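Local atomic coordinates of PTS system, nitrogen regulatory IIA protein (Neisseria meningitidis, PDB entry 2A0J), a protein that probably takes part in phosphate relay as a IIA-type component of the phosphotransferase system, linked to nitrogen regulation. Residues G20-L25 with A50-G55; A29-E34 with L39-V44; G55-G60 with A64-R69; R84-F89 with P96-F101. One frame throughout, in Å; residues are numbered along the deposited sequence.

Contact 1 (G20-L25 with A50-G55)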
loop_
_atom_site.group_PDB
_atom_site.type_symbol
_atom_site.label_atom_id
_atom_site.label_comp_id
_atom_site.label_asym_id
_atom_site.label_seq_id
_atom_site.Cartn_x
_atom_site.Cartn_y
_atom_site.Cartn_z
ATOM N N GLY A 20 -10.882 -8.533 8.184
ATOM C CA GLY A 20 -12.279 -8.502 7.783
ATOM C C GLY A 20 -12.783 -7.228 7.127
ATOM O O GLY A 20 -13.595 -7.288 6.204
ATOM N N SER A 21 -12.321 -6.071 7.586
ATOM C CA SER A 21 -12.784 -4.825 6.997
ATOM C C SER A 21 -11.652 -3.934 6.515
ATOM O O SER A 21 -10.487 -4.130 6.877
ATOM C CB SER A 21 -13.639 -4.053 7.996
ATOM O OG SER A 21 -12.879 -3.686 9.133
ATOM N N LYS A 22 -12.022 -2.957 5.689
ATOM C CA LYS A 22 -11.097 -1.982 5.120
ATOM C C LYS A 22 -10.607 -1.074 6.249
ATOM O O LYS A 22 -9.500 -0.540 6.206
ATOM C CB LYS A 22 -11.827 -1.164 4.053
ATOM C CG LYS A 22 -10.948 -0.271 3.201
ATOM C CD LYS A 22 -11.817 0.479 2.210
ATOM C CE LYS A 22 -11.003 1.325 1.263
ATOM N NZ LYS A 22 -11.880 2.011 0.268
ATOM N N LYS A 23 -11.454 -0.910 7.257
ATOM C CA LYS A 23 -11.141 -0.102 8.429
ATOM C C LYS A 23 -10.043 -0.840 9.195
ATOM O O LYS A 23 -9.065 -0.239 9.653
ATOM C CB LYS A 23 -12.398 0.032 9.295
ATOM C CG LYS A 23 -12.196 0.611 10.682
ATOM C CD LYS A 23 -12.467 2.103 10.706
ATOM C CE LYS A 23 -12.446 2.641 12.130
ATOM N NZ LYS A 23 -13.485 1.999 12.984
ATOM N N ARG A 24 -10.209 -2.155 9.301
ATOM C CA ARG A 24 -9.263 -3.015 10.003
ATOM C C ARG A 24 -7.921 -2.971 9.280
ATOM O O ARG A 24 -6.873 -2.767 9.893
ATOM C CB ARG A 24 -9.803 -4.448 10.027
ATOM C CG ARG A 24 -9.296 -5.321 11.167
ATOM C CD ARG A 24 -7.784 -5.461 11.157
ATOM N NE ARG A 24 -7.187 -4.893 12.363
ATOM C CZ ARG A 24 -7.303 -5.419 13.579
ATOM N NH1 ARG A 24 -7.994 -6.539 13.758
ATOM N NH2 ARG A 24 -6.737 -4.818 14.618
ATOM N N LEU A 25 -7.969 -3.163 7.968
ATOM C CA LEU A 25 -6.782 -3.140 7.132
ATOM C C LEU A 25 -6.006 -1.824 7.329
ATOM O O LEU A 25 -4.773 -1.817 7.427
ATOM C CB LEU A 25 -7.211 -3.299 5.670
ATOM C CG LEU A 25 -6.177 -3.445 4.552
ATOM C CD1 LEU A 25 -5.325 -4.680 4.777
ATOM C CD2 LEU A 25 -6.905 -3.547 3.219
ATOM N N ALA A 50 -7.909 10.169 5.390
ATOM C CA ALA A 50 -8.301 11.499 4.951
ATOM C C ALA A 50 -8.379 11.478 3.425
ATOM O O ALA A 50 -9.169 12.203 2.810
ATOM C CB ALA A 50 -7.275 12.531 5.420
ATOM N N ARG A 51 -7.556 10.626 2.826
ATOM C CA ARG A 51 -7.490 10.479 1.374
ATOM C C ARG A 51 -8.536 9.507 0.835
ATOM O O ARG A 51 -9.195 9.786 -0.169
ATOM C CB ARG A 51 -6.091 10.004 0.961
ATOM C CG ARG A 51 -5.981 9.596 -0.499
ATOM C CD ARG A 51 -6.340 10.749 -1.430
ATOM N NE ARG A 51 -6.351 10.320 -2.825
ATOM C CZ ARG A 51 -7.287 9.545 -3.362
ATOM N NH1 ARG A 51 -8.314 9.109 -2.628
ATOM N NH2 ARG A 51 -7.185 9.187 -4.634
ATOM N N GLU A 52 -8.668 8.365 1.506
ATOM C CA GLU A 52 -9.623 7.320 1.131
ATOM C C GLU A 52 -11.019 7.942 1.152
ATOM O O GLU A 52 -11.928 7.516 0.448
ATOM C CB GLU A 52 -9.527 6.168 2.144
ATOM C CG GLU A 52 -9.944 4.799 1.632
ATOM C CD GLU A 52 -9.178 4.358 0.394
ATOM O OE1 GLU A 52 -7.949 4.593 0.330
ATOM O OE2 GLU A 52 -9.805 3.761 -0.511
ATOM N N LYS A 53 -11.165 8.973 1.973
ATOM C CA LYS A 53 -12.416 9.702 2.114
ATOM C C LYS A 53 -12.824 10.302 0.772
ATOM O O LYS A 53 -14.006 10.346 0.429
ATOM C CB LYS A 53 -12.222 10.814 3.137
ATOM C CG LYS A 53 -13.488 11.371 3.735
ATOM C CD LYS A 53 -13.161 12.288 4.912
ATOM C CE LYS A 53 -12.277 11.580 5.946
ATOM N NZ LYS A 53 -12.815 10.244 6.364
ATOM N N LEU A 54 -11.833 10.770 0.018
ATOM C CA LEU A 54 -12.088 11.370 -1.282
ATOM C C LEU A 54 -12.549 10.336 -2.298
ATOM O O LEU A 54 -13.162 10.679 -3.301
ATOM C CB LEU A 54 -10.831 12.064 -1.804
ATOM C CG LEU A 54 -10.200 13.169 -0.957
ATOM C CD1 LEU A 54 -9.214 13.926 -1.832
ATOM C CD2 LEU A 54 -11.267 14.121 -0.417
ATOM N N GLY A 55 -12.243 9.069 -2.033
ATOM C CA GLY A 55 -12.636 8.005 -2.938
ATOM C C GLY A 55 -11.656 6.844 -2.914
ATOM O O GLY A 55 -10.469 7.032 -2.648
#
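Lys22 and Glu52 reach for each other across the open end of a helical hairpin, one from the first turn of helix 22-33 and the other from the last turn of helix 41-52. Their CA atoms are 10.2 Å apart, so the link must be made by the side chains alone, which approach from opposite directions. Lys22 does so by stretching out: every torsion lies near 180°, and the chain runs straight from the backbone to the ammonium group. Glu52 starts with CG roughly opposite its backbone N but folds at its second torsion (chi2 56°), which swings the carboxylate round to meet the lysine. The resulting salt bridge, Lys22 NZ to Glu52 OE2, measures 2.8 Å. It uses the anti side of OE2, tilted 32° from the carboxylate plane, and Lys22 CE follows close behind at 3.2 Å from the same Glu52 OE2. The other oxygen, OE1, pairs with Thr57 OG1, so both oxygens are engaged. Lys22 NZ also bonds to Phe89 O and makes a cation-pi contact with that residue's ring. Each helix end has its own local tie. Ser21 OG caps the first turn by accepting from Arg24 N at 3.1 Å. Arg51, in the last turn, presents its guanidinium edge to a lone pair of Gly55 O just past the helix, with Arg51 NH1 3.0 Å from that oxygen.

Contact 2 (A29-E34 with L39-V44)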
loop_
_atom_site.group_PDB
_atom_site.type_symbol
_atom_site.label_atom_id
_atom_site.label_comp_id
_atom_site.label_asym_id
_atom_site.label_seq_id
_atom_site.Cartn_x
_atom_site.Cartn_y
_atom_site.Cartn_z
ATOM N N ALA A 29 -2.217 -0.917 9.025
ATOM C CA ALA A 29 -1.235 -0.175 8.241
ATOM C C ALA A 29 -0.591 0.905 9.106
ATOM O O ALA A 29 0.626 1.090 9.069
ATOM C CB ALA A 29 -1.896 0.450 7.019
ATOM N N GLY A 30 -1.408 1.609 9.888
ATOM C CA GLY A 30 -0.877 2.642 10.757
ATOM C C GLY A 30 0.212 2.067 11.646
ATOM O O GLY A 30 1.233 2.706 11.912
ATOM N N LEU A 31 -0.011 0.841 12.101
ATOM C CA LEU A 31 0.940 0.145 12.961
ATOM C C LEU A 31 2.262 -0.156 12.246
ATOM O O LEU A 31 3.336 0.037 12.810
ATOM C CB LEU A 31 0.299 -1.145 13.482
ATOM C CG LEU A 31 -0.740 -0.860 14.570
ATOM C CD1 LEU A 31 -1.592 -2.096 14.854
ATOM C CD2 LEU A 31 -0.009 -0.378 15.828
ATOM N N LEU A 32 2.174 -0.614 11.000
ATOM C CA LEU A 32 3.355 -0.934 10.207
ATOM C C LEU A 32 4.217 0.296 9.904
ATOM O O LEU A 32 5.446 0.228 9.941
ATOM C CB LEU A 32 2.936 -1.587 8.888
ATOM C CG LEU A 32 2.254 -2.954 8.942
ATOM C CD1 LEU A 32 1.861 -3.375 7.542
ATOM C CD2 LEU A 32 3.188 -3.967 9.563
ATOM N N LEU A 33 3.570 1.418 9.601
ATOM C CA LEU A 33 4.279 2.648 9.275
ATOM C C LEU A 33 4.525 3.570 10.478
ATOM O O LEU A 33 5.226 4.572 10.367
ATOM C CB LEU A 33 3.515 3.397 8.181
ATOM C CG LEU A 33 3.162 2.551 6.946
ATOM C CD1 LEU A 33 2.635 3.468 5.867
ATOM C CD2 LEU A 33 4.381 1.787 6.429
ATOM N N GLU A 34 3.960 3.210 11.625
ATOM C CA GLU A 34 4.096 3.976 12.863
ATOM C C GLU A 34 5.533 4.315 13.287
ATOM O O GLU A 34 6.447 3.495 13.189
ATOM C CB GLU A 34 3.413 3.213 14.002
ATOM C CG GLU A 34 3.539 3.862 15.370
ATOM C CD GLU A 34 2.873 3.054 16.466
ATOM O OE1 GLU A 34 2.817 3.547 17.611
ATOM O OE2 GLU A 34 2.412 1.928 16.189
ATOM N N LEU A 39 5.246 9.577 13.122
ATOM C CA LEU A 39 3.856 9.732 13.526
ATOM C C LEU A 39 3.351 8.539 14.321
ATOM O O LEU A 39 3.851 7.430 14.159
ATOM C CB LEU A 39 2.980 9.915 12.281
ATOM C CG LEU A 39 3.246 11.137 11.389
ATOM C CD1 LEU A 39 2.407 11.045 10.121
ATOM C CD2 LEU A 39 2.908 12.411 12.152
ATOM N N SER A 40 2.363 8.776 15.182
ATOM C CA SER A 40 1.757 7.715 15.987
ATOM C C SER A 40 0.863 6.917 15.043
ATOM O O SER A 40 0.464 7.435 14.001
ATOM C CB SER A 40 0.915 8.318 17.110
ATOM O OG SER A 40 -0.156 9.081 16.587
ATOM N N HIS A 41 0.533 5.672 15.381
ATOM C CA HIS A 41 -0.305 4.910 14.460
ATOM C C HIS A 41 -1.667 5.580 14.234
ATOM O O HIS A 41 -2.273 5.416 13.168
ATOM C CB HIS A 41 -0.451 3.438 14.902
ATOM C CG HIS A 41 -1.089 3.242 16.242
ATOM N ND1 HIS A 41 -2.444 3.385 16.453
ATOM C CD2 HIS A 41 -0.560 2.866 17.431
ATOM C CE1 HIS A 41 -2.723 3.102 17.714
ATOM N NE2 HIS A 41 -1.596 2.785 18.328
ATOM N N ALA A 42 -2.122 6.365 15.213
ATOM C CA ALA A 42 -3.388 7.077 15.082
ATOM C C ALA A 42 -3.279 8.149 13.997
ATOM O O ALA A 42 -4.210 8.343 13.219
ATOM C CB ALA A 42 -3.788 7.721 16.414
ATOM N N ASP A 43 -2.142 8.840 13.945
ATOM C CA ASP A 43 -1.939 9.890 12.944
ATOM C C ASP A 43 -1.709 9.322 11.546
ATOM O O ASP A 43 -2.151 9.899 10.556
ATOM C CB ASP A 43 -0.771 10.797 13.343
ATOM C CG ASP A 43 -1.119 11.722 14.502
ATOM O OD1 ASP A 43 -2.146 12.425 14.416
ATOM O OD2 ASP A 43 -0.367 11.753 15.495
ATOM N N VAL A 44 -1.021 8.185 11.470
ATOM C CA VAL A 44 -0.765 7.537 10.191
ATOM C C VAL A 44 -2.107 7.081 9.615
ATOM O O VAL A 44 -2.347 7.174 8.416
ATOM C CB VAL A 44 0.170 6.326 10.379
ATOM C CG1 VAL A 44 0.133 5.421 9.143
ATOM C CG2 VAL A 44 1.594 6.821 10.650
#
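The closed end of the helical hairpin formed by helices 22-33 and 41-52 closes tightly at Gly30, whose bare CA lets Val44 come in to 3.4 Å through its CG1. That methyl lies anti to the valine's backbone N (chi1 164°) and also touches Leu33 CB, at 4.1 Å. One turn earlier on the second helix, His41 CB rests on the carbonyl of Gly30, with Gly30 O to His41 CB at 3.5 Å. In this alpha/beta fold the hairpin packs against the mixed four-stranded sheet: Leu33 reaches strands 77-83 and 97-106, and Val44 meets Leu104 of strand 97-106. Toward the surface the contact is made differently. His41 has its ring turned back between its backbone N and carbonyl carbon (chi1 61°), and it lies alongside the extended Glu34, both pointing the same way. The carboxylate sits at the ring's edge with the two planes 77° apart, and Glu34 OE2 is 3.4 Å from His41 CD2, an approach to carbon rather than to a ring nitrogen. Leu31 CD2 flanks the same ring obliquely, 3.7 Å from His41 CD2. Just ahead of His41, Ser40 OG accepts a weak N-cap bond from Asp43 N and donates to Asp43 OD2 at 2.9 Å.

Contact 3 (G55-G60 with A64-R69)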
loop_
_atom_site.group_PDB
_atom_site.type_symbol
_atom_site.label_atom_id
_atom_site.label_comp_id
_atom_site.label_asym_id
_atom_site.label_seq_id
_atom_site.Cartn_x
_atom_site.Cartn_y
_atom_site.Cartn_z
ATOM N N GLY A 55 -12.243 9.069 -2.033
ATOM C CA GLY A 55 -12.636 8.005 -2.938
ATOM C C GLY A 55 -11.656 6.844 -2.914
ATOM O O GLY A 55 -10.469 7.032 -2.648
ATOM N N SER A 56 -12.159 5.647 -3.205
ATOM C CA SER A 56 -11.350 4.436 -3.214
ATOM C C SER A 56 -10.050 4.544 -4.000
ATOM O O SER A 56 -10.021 5.024 -5.138
ATOM C CB SER A 56 -12.161 3.261 -3.766
ATOM O OG SER A 56 -11.425 2.050 -3.664
ATOM N N THR A 57 -8.973 4.076 -3.379
ATOM C CA THR A 57 -7.663 4.093 -4.004
ATOM C C THR A 57 -7.438 2.773 -4.706
ATOM O O THR A 57 -6.315 2.427 -5.048
ATOM C CB THR A 57 -6.542 4.344 -2.969
ATOM O OG1 THR A 57 -6.757 3.531 -1.803
ATOM C CG2 THR A 57 -6.534 5.807 -2.566
ATOM N N GLY A 58 -8.530 2.038 -4.910
ATOM C CA GLY A 58 -8.465 0.770 -5.611
ATOM C C GLY A 58 -8.263 1.051 -7.089
ATOM O O GLY A 58 -8.915 1.929 -7.655
ATOM N N LEU A 59 -7.355 0.315 -7.718
ATOM C CA LEU A 59 -7.062 0.508 -9.136
ATOM C C LEU A 59 -7.897 -0.412 -10.009
ATOM O O LEU A 59 -7.924 -0.268 -11.229
ATOM C CB LEU A 59 -5.580 0.239 -9.406
ATOM C CG LEU A 59 -4.548 1.128 -8.710
ATOM C CD1 LEU A 59 -3.159 0.570 -8.966
ATOM C CD2 LEU A 59 -4.661 2.553 -9.223
ATOM N N GLY A 60 -8.583 -1.351 -9.371
ATOM C CA GLY A 60 -9.387 -2.305 -10.106
ATOM C C GLY A 60 -8.622 -3.619 -10.171
ATOM O O GLY A 60 -7.387 -3.620 -10.154
ATOM N N ALA A 64 -4.942 -2.151 -4.998
ATOM C CA ALA A 64 -5.210 -0.835 -4.426
ATOM C C ALA A 64 -3.897 -0.196 -3.969
ATOM O O ALA A 64 -2.905 -0.889 -3.714
ATOM C CB ALA A 64 -6.184 -0.957 -3.249
ATOM N N ILE A 65 -3.902 1.128 -3.861
ATOM C CA ILE A 65 -2.723 1.877 -3.445
ATOM C C ILE A 65 -3.079 2.998 -2.479
ATOM O O ILE A 65 -3.032 4.171 -2.836
ATOM C CB ILE A 65 -2.000 2.509 -4.659
ATOM C CG1 ILE A 65 -3.022 3.213 -5.564
ATOM C CG2 ILE A 65 -1.226 1.445 -5.422
ATOM C CD1 ILE A 65 -2.410 4.089 -6.640
ATOM N N PRO A 66 -3.445 2.652 -1.234
ATOM C CA PRO A 66 -3.794 3.705 -0.275
ATOM C C PRO A 66 -2.553 4.567 -0.025
ATOM O O PRO A 66 -1.441 4.043 0.054
ATOM C CB PRO A 66 -4.203 2.919 0.980
ATOM C CG PRO A 66 -4.542 1.550 0.476
ATOM C CD PRO A 66 -3.533 1.318 -0.615
ATOM N N HIS A 67 -2.728 5.878 0.096
ATOM C CA HIS A 67 -1.578 6.745 0.349
ATOM C C HIS A 67 -1.944 8.053 1.063
ATOM O O HIS A 67 -3.115 8.440 1.114
ATOM C CB HIS A 67 -0.847 7.049 -0.969
ATOM C CG HIS A 67 -1.726 7.628 -2.036
ATOM N ND1 HIS A 67 -2.533 6.852 -2.840
ATOM C CD2 HIS A 67 -1.938 8.910 -2.417
ATOM C CE1 HIS A 67 -3.202 7.631 -3.671
ATOM N NE2 HIS A 67 -2.860 8.885 -3.435
ATOM N N GLY A 68 -0.935 8.727 1.613
ATOM C CA GLY A 68 -1.161 9.976 2.321
ATOM C C GLY A 68 0.107 10.788 2.541
ATOM O O GLY A 68 1.213 10.251 2.545
ATOM N N ARG A 69 -0.055 12.094 2.725
ATOM C CA ARG A 69 1.076 12.981 2.934
ATOM C C ARG A 69 0.953 13.659 4.299
ATOM O O ARG A 69 -0.129 13.724 4.876
ATOM C CB ARG A 69 1.118 14.046 1.832
ATOM C CG ARG A 69 0.813 13.520 0.430
ATOM C CD ARG A 69 0.847 14.628 -0.621
ATOM N NE ARG A 69 0.043 14.299 -1.800
ATOM C CZ ARG A 69 0.340 13.356 -2.694
ATOM N NH1 ARG A 69 1.438 12.622 -2.568
ATOM N NH2 ARG A 69 -0.471 13.141 -3.722
#
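Thr57 has its OG1 turned in between the backbone N and the carbonyl carbon (chi1 45°), and His67 holds its ring in the same kind of position (chi1 55°). The first brings the threonine hydroxyl over Pro66; the second folds the imidazole back along its own strand, beside the threonine methyl. The residues Ala64 to Gly68 belong to the histidine signature of type 2 EIIA domains, in which His67 is probably the residue that carries phosphate. Here the loop after helix 41-52 doubles back against the start of strand 63-70. A single bridge pairs Gly58 with Ala64, and its bond, Ile65 N to Thr57 O, is 3.0 Å long and fairly straight at 163°, although the donor sits above the carbonyl plane. Thr57 OG1 lies 3.3 Å from Pro66 CA, a van der Waals contact, as the proline nitrogen has no hydrogen to share; the polar partner of the hydroxyl is Glu52 OE1. On the other branch, Thr57 CG2 approaches His67 CE1 obliquely at 4.0 Å. Leu59 and Ile65 cross at about a right angle, Leu59 CD2 to Ile65 CD1 at 3.8 Å, and both also pack on helix 110-124. Ser56 steadies the loop with an ST turn, its OG accepting from Gly58 N at 3.2 Å. The imidazole is set by its neighbour two residues back: His67 ND1 donates to Ile65 O at 2.7 Å, with the oxygen in the ring plane and the bond nearly along the C=O axis.

Contact 4 (R84-F89 with P96-F101)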
loop_
_atom_site.group_PDB
_atom_site.type_symbol
_atom_site.label_atom_id
_atom_site.label_comp_id
_atom_site.label_asym_id
_atom_site.label_seq_id
_atom_site.Cartn_x
_atom_site.Cartn_y
_atom_site.Cartn_z
ATOM N N ARG A 84 -5.551 -12.838 3.251
ATOM C CA ARG A 84 -5.883 -14.256 3.179
ATOM C C ARG A 84 -7.154 -14.399 2.350
ATOM O O ARG A 84 -7.315 -15.353 1.587
ATOM C CB ARG A 84 -6.115 -14.825 4.578
ATOM C CG ARG A 84 -6.343 -16.327 4.593
ATOM C CD ARG A 84 -6.503 -16.846 6.013
ATOM N NE ARG A 84 -5.406 -16.400 6.864
ATOM C CZ ARG A 84 -5.277 -16.715 8.146
ATOM N NH1 ARG A 84 -6.181 -17.486 8.733
ATOM N NH2 ARG A 84 -4.246 -16.253 8.840
ATOM N N GLU A 85 -8.047 -13.426 2.510
ATOM C CA GLU A 85 -9.315 -13.389 1.793
ATOM C C GLU A 85 -9.490 -11.990 1.201
ATOM O O GLU A 85 -8.991 -11.016 1.748
ATOM C CB GLU A 85 -10.471 -13.684 2.754
ATOM C CG GLU A 85 -11.310 -14.903 2.406
ATOM C CD GLU A 85 -10.579 -16.211 2.623
ATOM O OE1 GLU A 85 -9.612 -16.487 1.886
ATOM O OE2 GLU A 85 -10.972 -16.964 3.538
ATOM N N PRO A 86 -10.185 -11.877 0.059
ATOM C CA PRO A 86 -10.377 -10.546 -0.536
ATOM C C PRO A 86 -11.166 -9.621 0.408
ATOM O O PRO A 86 -11.948 -10.083 1.241
ATOM C CB PRO A 86 -11.130 -10.854 -1.830
ATOM C CG PRO A 86 -10.590 -12.239 -2.204
ATOM C CD PRO A 86 -10.605 -12.947 -0.870
ATOM N N VAL A 87 -10.950 -8.318 0.278
ATOM C CA VAL A 87 -11.622 -7.335 1.125
ATOM C C VAL A 87 -12.385 -6.313 0.297
ATOM O O VAL A 87 -11.859 -5.790 -0.687
ATOM C CB VAL A 87 -10.594 -6.593 2.026
ATOM C CG1 VAL A 87 -11.195 -5.316 2.595
ATOM C CG2 VAL A 87 -10.152 -7.502 3.154
ATOM N N GLY A 88 -13.630 -6.048 0.690
ATOM C CA GLY A 88 -14.450 -5.068 -0.013
ATOM C C GLY A 88 -13.758 -3.729 0.116
ATOM O O GLY A 88 -13.671 -3.177 1.209
ATOM N N PHE A 89 -13.259 -3.212 -1.000
ATOM C CA PHE A 89 -12.516 -1.958 -1.006
ATOM C C PHE A 89 -13.250 -0.812 -1.684
ATOM O O PHE A 89 -12.668 0.254 -1.891
ATOM C CB PHE A 89 -11.182 -2.168 -1.724
ATOM C CG PHE A 89 -10.020 -1.494 -1.063
ATOM C CD1 PHE A 89 -9.438 -2.043 0.079
ATOM C CD2 PHE A 89 -9.501 -0.304 -1.577
ATOM C CE1 PHE A 89 -8.350 -1.412 0.702
ATOM C CE2 PHE A 89 -8.417 0.338 -0.962
ATOM C CZ PHE A 89 -7.841 -0.215 0.175
ATOM N N PRO A 96 -13.502 -7.035 -4.895
ATOM C CA PRO A 96 -12.736 -6.852 -3.656
ATOM C C PRO A 96 -11.228 -6.899 -3.946
ATOM O O PRO A 96 -10.825 -7.277 -5.046
ATOM C CB PRO A 96 -13.217 -8.007 -2.785
ATOM C CG PRO A 96 -13.504 -9.077 -3.796
ATOM C CD PRO A 96 -14.216 -8.324 -4.885
ATOM N N VAL A 97 -10.400 -6.512 -2.972
ATOM C CA VAL A 97 -8.947 -6.493 -3.180
ATOM C C VAL A 97 -8.131 -7.410 -2.267
ATOM O O VAL A 97 -8.467 -7.608 -1.094
ATOM C CB VAL A 97 -8.390 -5.055 -3.032
ATOM C CG1 VAL A 97 -9.259 -4.080 -3.811
ATOM C CG2 VAL A 97 -8.317 -4.677 -1.568
ATOM N N SER A 98 -7.041 -7.950 -2.808
ATOM C CA SER A 98 -6.173 -8.845 -2.039
ATOM C C SER A 98 -4.725 -8.369 -2.028
ATOM O O SER A 98 -3.891 -8.890 -1.284
ATOM C CB SER A 98 -6.237 -10.271 -2.604
ATOM O OG SER A 98 -7.489 -10.883 -2.329
ATOM N N LEU A 99 -4.428 -7.382 -2.863
ATOM C CA LEU A 99 -3.081 -6.836 -2.941
ATOM C C LEU A 99 -3.094 -5.347 -2.605
ATOM O O LEU A 99 -3.612 -4.531 -3.366
ATOM C CB LEU A 99 -2.507 -7.082 -4.336
ATOM C CG LEU A 99 -2.449 -8.573 -4.691
ATOM C CD1 LEU A 99 -1.672 -8.780 -5.983
ATOM C CD2 LEU A 99 -1.794 -9.342 -3.556
ATOM N N ILE A 100 -2.522 -5.000 -1.456
ATOM C CA ILE A 100 -2.504 -3.610 -1.010
ATOM C C ILE A 100 -1.107 -3.006 -0.802
ATOM O O ILE A 100 -0.311 -3.508 -0.007
ATOM C CB ILE A 100 -3.309 -3.439 0.331
ATOM C CG1 ILE A 100 -4.703 -4.070 0.212
ATOM C CG2 ILE A 100 -3.458 -1.958 0.675
ATOM C CD1 ILE A 100 -4.733 -5.573 0.403
ATOM N N PHE A 101 -0.815 -1.926 -1.525
ATOM C CA PHE A 101 0.460 -1.231 -1.372
ATOM C C PHE A 101 0.174 0.148 -0.747
ATOM O O PHE A 101 -0.523 0.972 -1.341
ATOM C CB PHE A 101 1.169 -1.074 -2.728
ATOM C CG PHE A 101 2.599 -0.608 -2.612
ATOM C CD1 PHE A 101 2.896 0.689 -2.192
ATOM C CD2 PHE A 101 3.650 -1.484 -2.868
ATOM C CE1 PHE A 101 4.220 1.108 -2.023
ATOM C CE2 PHE A 101 4.982 -1.077 -2.701
ATOM C CZ PHE A 101 5.265 0.220 -2.277
#
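Val87 and Val97 form an antiparallel hydrogen-bonded pair, their side chains on the same face. Val87 N donates to Val97 O at 2.9 Å, and Val97 N returns the bond to Val87 O at 2.8 Å. Side chains close in round this pair. With CG1 beside the backbone N (chi1 -47°), Val97 has CG2 between the backbone N and the carbonyl carbon, which directs CG2 at the ring of Phe89, with Val97 CG2 to Phe89 CD1 at 3.3 Å. Val97 CG1 is 3.4 Å from Phe89 CB, so the two methyls line up along one side of the phenylalanine, and the two side chains cross at a slant. Toward the outer side two prolines touch, Pro86 CB to Pro96 CG at 3.6 Å, while Ser98 OG, which also has a weak hydrogen bond to Thr83 OG1, comes to 3.4 Å from Pro86 CG. In the next shell, the Phe89 ring is pressed against Ala64 and Pro66 of strand 63-70 and against Leu25 and Phe26 of helix 22-33, and Phe89 O accepts from Ser56 OG. Ser98 bonds through its backbone to Gly62 and Thr83. The chain turns a corner at Arg84 and Glu85, and again at Ser98, so this pairing leaves the line of the main sheet. What results is a minimal, long-looped beta hairpin at one end of the alpha/beta fold, in which strand 86-87 pairs with only the first residue of strand 97-106.

Contacts 1, 3 and 4 meet around Phe89, while contact 2 stands apart. Contacts 1 and 3 are closest, with centres 9 Å apart; they share Gly55, and their joint is Glu52 OE1 to Thr57 OG1, probably hydrogen-bonded at 2.7 Å. Contact 4 lies about 12 Å from each of them, centre to centre, and feeds in one carbonyl: Phe89 O is 2.9 Å from Lys22 NZ and 2.8 Å from Ser56 OG. His67, the probable phosphorylation site, belongs to contact 3, and Arg51 CB of contact 1 packs 3.4 Å from His67 O. Contact 2 uses the same helices as contact 1, yet its centre is about 17 Å from that of contact 3.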